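Local coordinates for protein thiol-activated cytolysin (Desulfobulbus propionicus, PDB 6NAL) that probably acts as a cholesterol-dependent-cytolysin-like toxin of a Gram-negative bacterium, assembling into pores in target membranes, at residues Leu11-Val21 with Val339-Ala347. Sequence-based numbering, arbitrary orientation.
Sequences LASLQYNPKTV and VFLKDGVSA
Lys342 and the peptide carbonyls at the C-terminal end of helix 2-12 and just beyond it supply the polar part of a contact in which a long lysine fastens the helix end and the loop that follows to the turn after strand 332-340. With CG anti to the backbone N (chi1 170°) and every later torsion extended, the chain runs past the Leu11 and Ala12 carbonyls until NZ donates a hydrogen bond to Leu14 O at 3.2 Å. The ammonium approaches from above that carbonyl plane. Along the way Lys342 CE lies 3.6 Å from Ala12 O. The same lysine has a backbone tie to Tyr16: one water accepts from Lys342 N and is hydrogen-bonded to Tyr16 OH, 3.0 Å away.

Apolar packing centres on the Phe340 ring. Tyr16 reaches it because chi1 of 63° sets CG between the backbone N and carbonyl carbon; its CE1 then lies over one face, toward the rim, while the two ring planes meet obliquely at 40°. Tyr16 OH sits 3.5 Å from Phe340 CB. Val21 CG1 comes from the opposite direction to meet the ring edge, 3.4 Å from Phe340 CZ. Pro18 CB bridges Phe340 CE2, at 3.9 Å, and Val345 CG1.

Pro231, which touches Tyr16, Val21 and Phe340, and Leu233, against Phe340, extend the packing to the start of strand 232-250 and the loop before it. Phe340 N bonds to Val345 O and Gly344 N to Phe340 O, closing a compact turn where the chain leaves strand 332-340 towards strand 349-372, covered by the N-terminal segment within the thiol-activated cytolysin fold.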
# COMPACT_ATOMS: atom_id res chain seq x y z
N LEU A 11 42.60 -6.41 35.86
CA LEU A 11 41.41 -5.81 35.28
C LEU A 11 41.75 -4.88 34.13
O LEU A 11 41.22 -5.03 33.02
CB LEU A 11 40.63 -5.05 36.34
CG LEU A 11 39.60 -5.84 37.13
CD1 LEU A 11 38.93 -4.83 38.05
CD2 LEU A 11 38.62 -6.57 36.25
N ALA A 12 42.62 -3.89 34.38
CA ALA A 12 43.03 -2.94 33.34
C ALA A 12 43.62 -3.65 32.13
O ALA A 12 43.46 -3.18 30.99
CB ALA A 12 44.04 -1.95 33.92
N SER A 13 44.28 -4.77 32.33
CA SER A 13 44.86 -5.49 31.21
C SER A 13 43.87 -6.45 30.56
O SER A 13 44.25 -7.19 29.65
CB SER A 13 46.13 -6.24 31.67
OG SER A 13 45.83 -7.60 31.96
N LEU A 14 42.63 -6.49 31.03
CA LEU A 14 41.64 -7.40 30.48
C LEU A 14 41.02 -6.76 29.23
O LEU A 14 40.20 -5.84 29.33
CB LEU A 14 40.59 -7.73 31.53
CG LEU A 14 39.70 -8.94 31.30
CD1 LEU A 14 40.31 -10.26 31.68
CD2 LEU A 14 38.41 -8.67 32.11
N GLN A 15 41.44 -7.26 28.06
CA GLN A 15 41.11 -6.65 26.77
C GLN A 15 39.87 -7.33 26.21
O GLN A 15 39.83 -8.56 26.05
CB GLN A 15 42.29 -6.76 25.79
CG GLN A 15 43.65 -6.60 26.44
CD GLN A 15 44.71 -7.50 25.83
OE1 GLN A 15 44.88 -7.53 24.61
NE2 GLN A 15 45.44 -8.23 26.68
N TYR A 16 38.83 -6.53 25.99
CA TYR A 16 37.57 -7.01 25.44
C TYR A 16 36.89 -5.79 24.85
O TYR A 16 37.14 -4.65 25.27
CB TYR A 16 36.66 -7.70 26.47
CG TYR A 16 36.23 -6.76 27.55
CD1 TYR A 16 35.20 -5.84 27.34
CD2 TYR A 16 36.88 -6.76 28.78
CE1 TYR A 16 34.85 -4.96 28.32
CE2 TYR A 16 36.54 -5.89 29.78
CZ TYR A 16 35.52 -5.00 29.55
OH TYR A 16 35.19 -4.14 30.58
N ASN A 17 36.01 -6.04 23.90
CA ASN A 17 35.31 -4.98 23.19
C ASN A 17 33.95 -4.77 23.84
O ASN A 17 33.10 -5.68 23.77
CB ASN A 17 35.16 -5.35 21.71
CG ASN A 17 34.14 -4.48 20.97
OD1 ASN A 17 33.42 -4.96 20.11
ND2 ASN A 17 34.09 -3.19 21.29
N PRO A 18 33.70 -3.64 24.50
CA PRO A 18 32.43 -3.50 25.24
C PRO A 18 31.20 -3.81 24.39
O PRO A 18 30.22 -4.33 24.93
CB PRO A 18 32.44 -2.04 25.71
CG PRO A 18 33.88 -1.66 25.78
CD PRO A 18 34.54 -2.43 24.63
N LYS A 19 31.24 -3.54 23.08
CA LYS A 19 30.03 -3.65 22.27
C LYS A 19 29.65 -5.07 21.93
O LYS A 19 28.46 -5.33 21.74
CB LYS A 19 30.20 -2.85 20.99
CG LYS A 19 30.30 -1.35 21.24
CD LYS A 19 31.45 -0.71 20.49
CE LYS A 19 31.53 0.80 20.78
NZ LYS A 19 30.60 1.61 19.93
N THR A 20 30.59 -6.02 21.94
CA THR A 20 30.30 -7.36 21.45
C THR A 20 30.35 -8.45 22.51
O THR A 20 30.21 -9.63 22.18
CB THR A 20 31.28 -7.72 20.34
OG1 THR A 20 32.58 -7.95 20.90
CG2 THR A 20 31.35 -6.61 19.31
N VAL A 21 30.51 -8.13 23.78
CA VAL A 21 30.64 -9.21 24.75
C VAL A 21 29.28 -9.79 25.13
O VAL A 21 29.14 -11.00 25.32
CB VAL A 21 31.45 -8.73 25.98
CG1 VAL A 21 30.69 -7.73 26.79
CG2 VAL A 21 31.79 -9.90 26.84
N VAL A 339 27.02 -1.30 34.24
CA VAL A 339 28.22 -0.70 33.69
C VAL A 339 29.35 -1.74 33.86
O VAL A 339 29.29 -2.61 34.73
CB VAL A 339 28.40 0.64 34.43
CG1 VAL A 339 29.13 0.46 35.77
CG2 VAL A 339 28.99 1.69 33.52
N PHE A 340 30.33 -1.72 32.94
CA PHE A 340 31.49 -2.59 33.08
C PHE A 340 32.35 -2.11 34.26
O PHE A 340 32.56 -0.91 34.45
CB PHE A 340 32.31 -2.62 31.79
CG PHE A 340 31.65 -3.41 30.69
CD1 PHE A 340 31.69 -4.80 30.69
CD2 PHE A 340 30.99 -2.75 29.67
CE1 PHE A 340 31.07 -5.55 29.67
CE2 PHE A 340 30.35 -3.47 28.65
CZ PHE A 340 30.37 -4.87 28.65
N LEU A 341 32.84 -3.06 35.06
CA LEU A 341 33.53 -2.64 36.29
C LEU A 341 34.89 -2.05 35.98
O LEU A 341 35.29 -1.07 36.62
CB LEU A 341 33.65 -3.82 37.25
CG LEU A 341 34.43 -3.56 38.53
CD1 LEU A 341 33.86 -2.41 39.36
CD2 LEU A 341 34.51 -4.85 39.35
N LYS A 342 35.58 -2.59 34.98
CA LYS A 342 36.93 -2.16 34.62
C LYS A 342 37.06 -0.63 34.45
O LYS A 342 37.97 -0.00 35.01
CB LYS A 342 37.33 -2.82 33.32
CG LYS A 342 38.66 -2.26 32.65
CD LYS A 342 38.82 -2.77 31.20
CE LYS A 342 40.06 -2.13 30.55
NZ LYS A 342 40.37 -2.65 29.15
N ASP A 343 36.11 0.00 33.77
CA ASP A 343 36.24 1.42 33.38
C ASP A 343 34.97 2.23 33.55
O ASP A 343 35.03 3.46 33.51
CB ASP A 343 36.72 1.54 31.92
CG ASP A 343 36.01 0.54 30.94
OD1 ASP A 343 34.90 0.01 31.23
OD2 ASP A 343 36.60 0.29 29.85
N GLY A 344 33.81 1.59 33.74
CA GLY A 344 32.57 2.31 33.92
C GLY A 344 31.80 2.60 32.65
O GLY A 344 30.88 3.43 32.67
N VAL A 345 32.13 1.94 31.56
CA VAL A 345 31.39 2.04 30.32
C VAL A 345 30.10 1.23 30.39
O VAL A 345 30.08 0.09 30.90
CB VAL A 345 32.27 1.57 29.15
CG1 VAL A 345 31.44 1.40 27.84
CG2 VAL A 345 33.42 2.54 28.93
N SER A 346 29.01 1.81 29.86
CA SER A 346 27.69 1.18 29.87
C SER A 346 27.75 -0.17 29.19
O SER A 346 28.47 -0.35 28.22
CB SER A 346 26.67 2.02 29.12
OG SER A 346 26.96 3.37 29.32
N ALA A 347 26.91 -1.09 29.68
CA ALA A 347 26.68 -2.38 29.04
C ALA A 347 25.28 -2.47 28.44
O ALA A 347 24.80 -3.58 28.15
CB ALA A 347 26.89 -3.55 30.01
O HOH W 1 34.72 -5.00 33.44